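PDB 6G7N: extracellular solute-binding protein, family 1 from Trichodesmium erythraeum IMS101, which binds ferric iron and probably hands it to an ABC transporter for uptake into the cell. Local coordinates for residues G130-Y141 / I188-Y198. Numbering follows the deposited sequence.
Sequences GKIVIRSSSNIY and IGDIGLANSYY. With FE (Fe (III) ion), chain E; DAL (D-alanine), chain C.
Y141 and N195 meet at about a right angle, the amide ND2 of N195 lying 3.2 Å above the centre of the Y141 ring. N195 CG stands opposite its own carbonyl carbon (chi1 -72°), which helps bring the amide there. Followed outward from CB, the Y141 ring passes beneath ND2 from CG onward; CD2 makes the nearest approach to ND2, 3.3 Å, and CE2 also lies 4.1 Å from CE2 of Y198. On the other side CD1 and CE1 lie under ND2 too, CE1 nearing Y197 OH. CZ leads to OH, which binds the iron at 1.9 Å and has the D-alanine nitrogen 2.9 Å away. Y197 and Y198 add their own OH atoms to the ion, a hard Lewis acid suited to phenolate oxygens; D-alanine contributes N and O. Asparagine suits its place because one amide nitrogen serves two tyrosines: ND2 covers the Y141 face and donates, almost in the amide plane, a nearly straight bond (163°) to Y197 OH. With an alanine in place of N195, Y197 OH would probably lose this N-H donor and a gap would open over the Y141 face. Water 3 links R135 NH1 to Y198 OH.

Away from the iron, strands 132-133 and 191-195 run parallel, with V133 N bonded to I191 O at 3.0 Å. K131 O accepts from both D190 N and I191 N. G192 fits beside V133 because a CB there would collide with V133 O, while I134 CD1 packs 3.7 Å from L193 CD1. Strand 191-195 runs directly, and strand 132-133 through a loop, into helices whose first turns carry the tyrosines of a ferric-binding cleft, in the periplasmic-binding-protein fold.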
loop_
_atom_site.group_PDB
_atom_site.type_symbol
_atom_site.label_atom_id
_atom_site.label_comp_id
_atom_site.label_asym_id
_atom_site.label_seq_id
_atom_site.Cartn_x
_atom_site.Cartn_y
_atom_site.Cartn_z
ATOM N N GLY A 130 -15.372 22.017 -1.216
ATOM C CA GLY A 130 -15.506 22.116 0.236
ATOM C C GLY A 130 -15.747 20.788 0.928
ATOM O O GLY A 130 -16.007 20.802 2.130
ATOM N N LYS A 131 -15.650 19.664 0.200
ATOM C CA LYS A 131 -16.124 18.373 0.729
ATOM C C LYS A 131 -15.058 17.304 0.906
ATOM O O LYS A 131 -15.380 16.284 1.509
ATOM C CB LYS A 131 -17.284 17.822 -0.122
ATOM C CG LYS A 131 -18.510 18.732 -0.044
ATOM C CD LYS A 131 -19.700 18.283 -0.853
ATOM C CE LYS A 131 -20.906 19.175 -0.533
ATOM N NZ LYS A 131 -22.183 18.635 -1.078
ATOM N N ILE A 132 -13.834 17.526 0.409
ATOM C CA ILE A 132 -12.841 16.432 0.363
ATOM C C ILE A 132 -11.796 16.626 1.442
ATOM O O ILE A 132 -11.252 17.721 1.613
ATOM C CB ILE A 132 -12.146 16.367 -1.005
ATOM C CG1 ILE A 132 -13.184 16.194 -2.095
ATOM C CG2 ILE A 132 -11.115 15.237 -1.040
ATOM C CD1 ILE A 132 -12.661 15.952 -3.487
ATOM N N VAL A 133 -11.473 15.548 2.169
ATOM C CA VAL A 133 -10.321 15.537 3.074
ATOM C C VAL A 133 -9.304 14.478 2.593
ATOM O O VAL A 133 -9.655 13.354 2.219
ATOM C CB VAL A 133 -10.717 15.333 4.550
ATOM C CG1 VAL A 133 -11.433 16.566 5.105
ATOM C CG2 VAL A 133 -11.538 14.094 4.766
ATOM N N ILE A 134 -8.034 14.859 2.638
ATOM C CA ILE A 134 -6.945 13.965 2.266
ATOM C C ILE A 134 -5.674 14.484 2.957
ATOM O O ILE A 134 -5.526 15.680 3.216
ATOM C CB ILE A 134 -6.777 13.869 0.728
ATOM C CG1 ILE A 134 -5.810 12.738 0.321
ATOM C CG2 ILE A 134 -6.311 15.194 0.135
ATOM C CD1 ILE A 134 -5.857 12.408 -1.163
ATOM N N ARG A 135 -4.753 13.564 3.241
ATOM C CA ARG A 135 -3.489 13.925 3.886
ATOM C C ARG A 135 -2.517 14.580 2.909
ATOM O O ARG A 135 -2.796 14.726 1.701
ATOM C CB ARG A 135 -2.879 12.694 4.548
ATOM C CG ARG A 135 -2.273 11.699 3.592
ATOM C CD ARG A 135 -1.950 10.413 4.262
ATOM N NE ARG A 135 -0.900 10.499 5.255
ATOM C CZ ARG A 135 -0.510 9.453 5.991
ATOM N NH1 ARG A 135 -1.114 8.268 5.850
ATOM N NH2 ARG A 135 0.460 9.599 6.876
ATOM N N SER A 136 -1.369 14.975 3.445
ATOM C CA SER A 136 -0.392 15.773 2.703
ATOM C C SER A 136 0.225 15.046 1.513
ATOM O O SER A 136 0.169 13.826 1.368
ATOM C CB SER A 136 0.708 16.230 3.615
ATOM O OG SER A 136 1.685 15.236 3.740
ATOM N N SER A 137 0.886 15.842 0.679
ATOM C CA SER A 137 1.594 15.338 -0.480
ATOM C C SER A 137 2.909 14.666 -0.156
ATOM O O SER A 137 3.501 14.060 -1.040
ATOM C CB SER A 137 1.825 16.464 -1.486
ATOM O OG SER A 137 2.659 17.417 -0.869
ATOM N N SER A 138 3.349 14.725 1.097
ATOM C CA SER A 138 4.544 14.001 1.557
ATOM C C SER A 138 4.316 12.496 1.647
ATOM O O SER A 138 5.299 11.745 1.758
ATOM C CB SER A 138 4.978 14.529 2.951
ATOM O OG SER A 138 5.257 15.906 2.912
ATOM N N ASN A 139 3.056 12.082 1.693
ATOM C CA ASN A 139 2.728 10.686 1.921
ATOM C C ASN A 139 2.868 9.845 0.641
ATOM O O ASN A 139 2.351 10.198 -0.415
ATOM C CB ASN A 139 1.306 10.616 2.450
ATOM C CG ASN A 139 0.768 9.206 2.450
ATOM O OD1 ASN A 139 -0.051 8.841 1.601
ATOM N ND2 ASN A 139 1.224 8.393 3.393
ATOM N N ILE A 140 3.566 8.714 0.771
ATOM C CA ILE A 140 3.833 7.843 -0.370
ATOM C C ILE A 140 2.560 7.277 -1.002
ATOM O O ILE A 140 2.529 7.092 -2.211
ATOM C CB ILE A 140 4.844 6.716 0.026
ATOM C CG1 ILE A 140 5.378 5.973 -1.202
ATOM C CG2 ILE A 140 4.203 5.702 0.972
ATOM C CD1 ILE A 140 6.306 6.767 -2.073
ATOM N N TYR A 141 1.517 7.004 -0.206
ATOM C CA TYR A 141 0.300 6.455 -0.787
ATOM C C TYR A 141 -0.300 7.416 -1.815
ATOM O O TYR A 141 -0.765 7.017 -2.887
ATOM C CB TYR A 141 -0.753 6.122 0.256
ATOM C CG TYR A 141 -0.283 5.389 1.497
ATOM C CD1 TYR A 141 0.689 4.382 1.422
ATOM C CD2 TYR A 141 -0.834 5.657 2.734
ATOM C CE1 TYR A 141 1.106 3.712 2.556
ATOM C CE2 TYR A 141 -0.439 4.970 3.886
ATOM C CZ TYR A 141 0.516 3.983 3.799
ATOM O OH TYR A 141 0.934 3.332 4.919
ATOM N N ILE A 188 -16.446 17.012 8.836
ATOM C CA ILE A 188 -15.480 18.008 8.369
ATOM C C ILE A 188 -15.352 17.899 6.840
ATOM O O ILE A 188 -15.237 18.906 6.130
ATOM C CB ILE A 188 -14.132 17.796 9.089
ATOM C CG1 ILE A 188 -14.296 18.101 10.586
ATOM C CG2 ILE A 188 -13.035 18.635 8.459
ATOM C CD1 ILE A 188 -13.139 17.677 11.437
ATOM N N GLY A 189 -15.340 16.665 6.347
ATOM C CA GLY A 189 -15.484 16.394 4.931
ATOM C C GLY A 189 -16.629 15.429 4.727
ATOM O O GLY A 189 -17.031 14.726 5.683
ATOM N N ASP A 190 -17.137 15.342 3.490
ATOM C CA ASP A 190 -18.093 14.289 3.150
ATOM C C ASP A 190 -17.406 13.055 2.579
ATOM O O ASP A 190 -17.961 11.960 2.670
ATOM C CB ASP A 190 -19.178 14.793 2.187
ATOM C CG ASP A 190 -20.158 15.764 2.835
ATOM O OD1 ASP A 190 -20.201 15.886 4.076
ATOM O OD2 ASP A 190 -20.873 16.406 2.052
ATOM N N ILE A 191 -16.250 13.234 1.934
ATOM C CA ILE A 191 -15.496 12.128 1.362
ATOM C C ILE A 191 -14.018 12.366 1.625
ATOM O O ILE A 191 -13.566 13.488 1.860
ATOM C CB ILE A 191 -15.783 11.919 -0.150
ATOM C CG1 ILE A 191 -15.331 13.122 -0.963
ATOM C CG2 ILE A 191 -17.236 11.559 -0.402
ATOM C CD1 ILE A 191 -15.413 12.880 -2.464
ATOM N N GLY A 192 -13.256 11.280 1.563
ATOM C CA GLY A 192 -11.806 11.359 1.652
ATOM C C GLY A 192 -11.178 10.199 0.960
ATOM O O GLY A 192 -11.874 9.291 0.528
ATOM N N LEU A 193 -9.849 10.249 0.808
ATOM C CA LEU A 193 -9.096 9.100 0.288
ATOM C C LEU A 193 -8.270 8.515 1.413
ATOM O O LEU A 193 -7.645 9.243 2.186
ATOM C CB LEU A 193 -8.183 9.479 -0.882
ATOM C CG LEU A 193 -8.838 9.946 -2.164
ATOM C CD1 LEU A 193 -7.881 10.167 -3.336
ATOM C CD2 LEU A 193 -9.901 8.990 -2.686
ATOM N N ALA A 194 -8.272 7.188 1.503
ATOM C CA ALA A 194 -7.475 6.470 2.508
ATOM C C ALA A 194 -7.311 5.036 2.043
ATOM O O ALA A 194 -8.055 4.566 1.190
ATOM C CB ALA A 194 -8.116 6.531 3.883
ATOM N N ASN A 195 -6.367 4.330 2.664
ATOM C CA ASN A 195 -6.211 2.911 2.359
ATOM C C ASN A 195 -7.292 2.094 3.079
ATOM O O ASN A 195 -7.650 2.379 4.225
ATOM C CB ASN A 195 -4.814 2.409 2.734
ATOM C CG ASN A 195 -3.706 2.910 1.825
ATOM O OD1 ASN A 195 -3.963 3.385 0.707
ATOM N ND2 ASN A 195 -2.467 2.792 2.294
ATOM N N SER A 196 -7.726 1.043 2.391
ATOM C CA SER A 196 -8.788 0.155 2.831
ATOM C C SER A 196 -8.595 -0.372 4.258
ATOM O O SER A 196 -9.556 -0.432 5.047
ATOM C CB SER A 196 -8.853 -1.019 1.823
ATOM O OG SER A 196 -7.574 -1.636 1.612
ATOM N N TYR A 197 -7.367 -0.784 4.578
ATOM C CA TYR A 197 -7.104 -1.422 5.848
ATOM C C TYR A 197 -7.293 -0.497 7.038
ATOM O O TYR A 197 -7.450 -0.989 8.160
ATOM C CB TYR A 197 -5.710 -2.094 5.854
ATOM C CG TYR A 197 -4.568 -1.160 5.607
ATOM C CD1 TYR A 197 -3.975 -0.434 6.621
ATOM C CD2 TYR A 197 -4.057 -0.987 4.326
ATOM C CE1 TYR A 197 -2.911 0.427 6.364
ATOM C CE2 TYR A 197 -3.003 -0.119 4.059
ATOM C CZ TYR A 197 -2.445 0.633 5.065
ATOM O OH TYR A 197 -1.458 1.538 4.792
ATOM N N TYR A 198 -7.275 0.821 6.843
ATOM C CA TYR A 198 -7.482 1.730 7.972
ATOM C C TYR A 198 -8.941 1.720 8.432
ATOM O O TYR A 198 -9.212 1.898 9.626
ATOM C CB TYR A 198 -7.010 3.161 7.663
ATOM C CG TYR A 198 -5.519 3.290 7.529
ATOM C CD1 TYR A 198 -4.671 3.066 8.604
ATOM C CD2 TYR A 198 -4.940 3.604 6.306
ATOM C CE1 TYR A 198 -3.309 3.179 8.467
ATOM C CE2 TYR A 198 -3.569 3.704 6.166
ATOM C CZ TYR A 198 -2.752 3.477 7.243
ATOM O OH TYR A 198 -1.386 3.551 7.102
HETATM FE FE FE E . -0.186 2.291 6.134
HETATM N N DAL C . 1.434 2.479 7.645
HETATM C CA DAL C . 1.719 1.106 8.181
HETATM C CB DAL C . 3.188 0.973 8.550
HETATM C C DAL C . 1.284 0.013 7.261
HETATM O O DAL C . 0.624 0.364 6.262
HETATM O OXT DAL C . 1.605 -1.172 7.551
HETATM O O HOH W 1 -17.559 19.211 3.913
HETATM O O HOH W 2 -5.396 10.578 3.131
HETATM O O HOH W 3 -0.810 6.192 7.678
#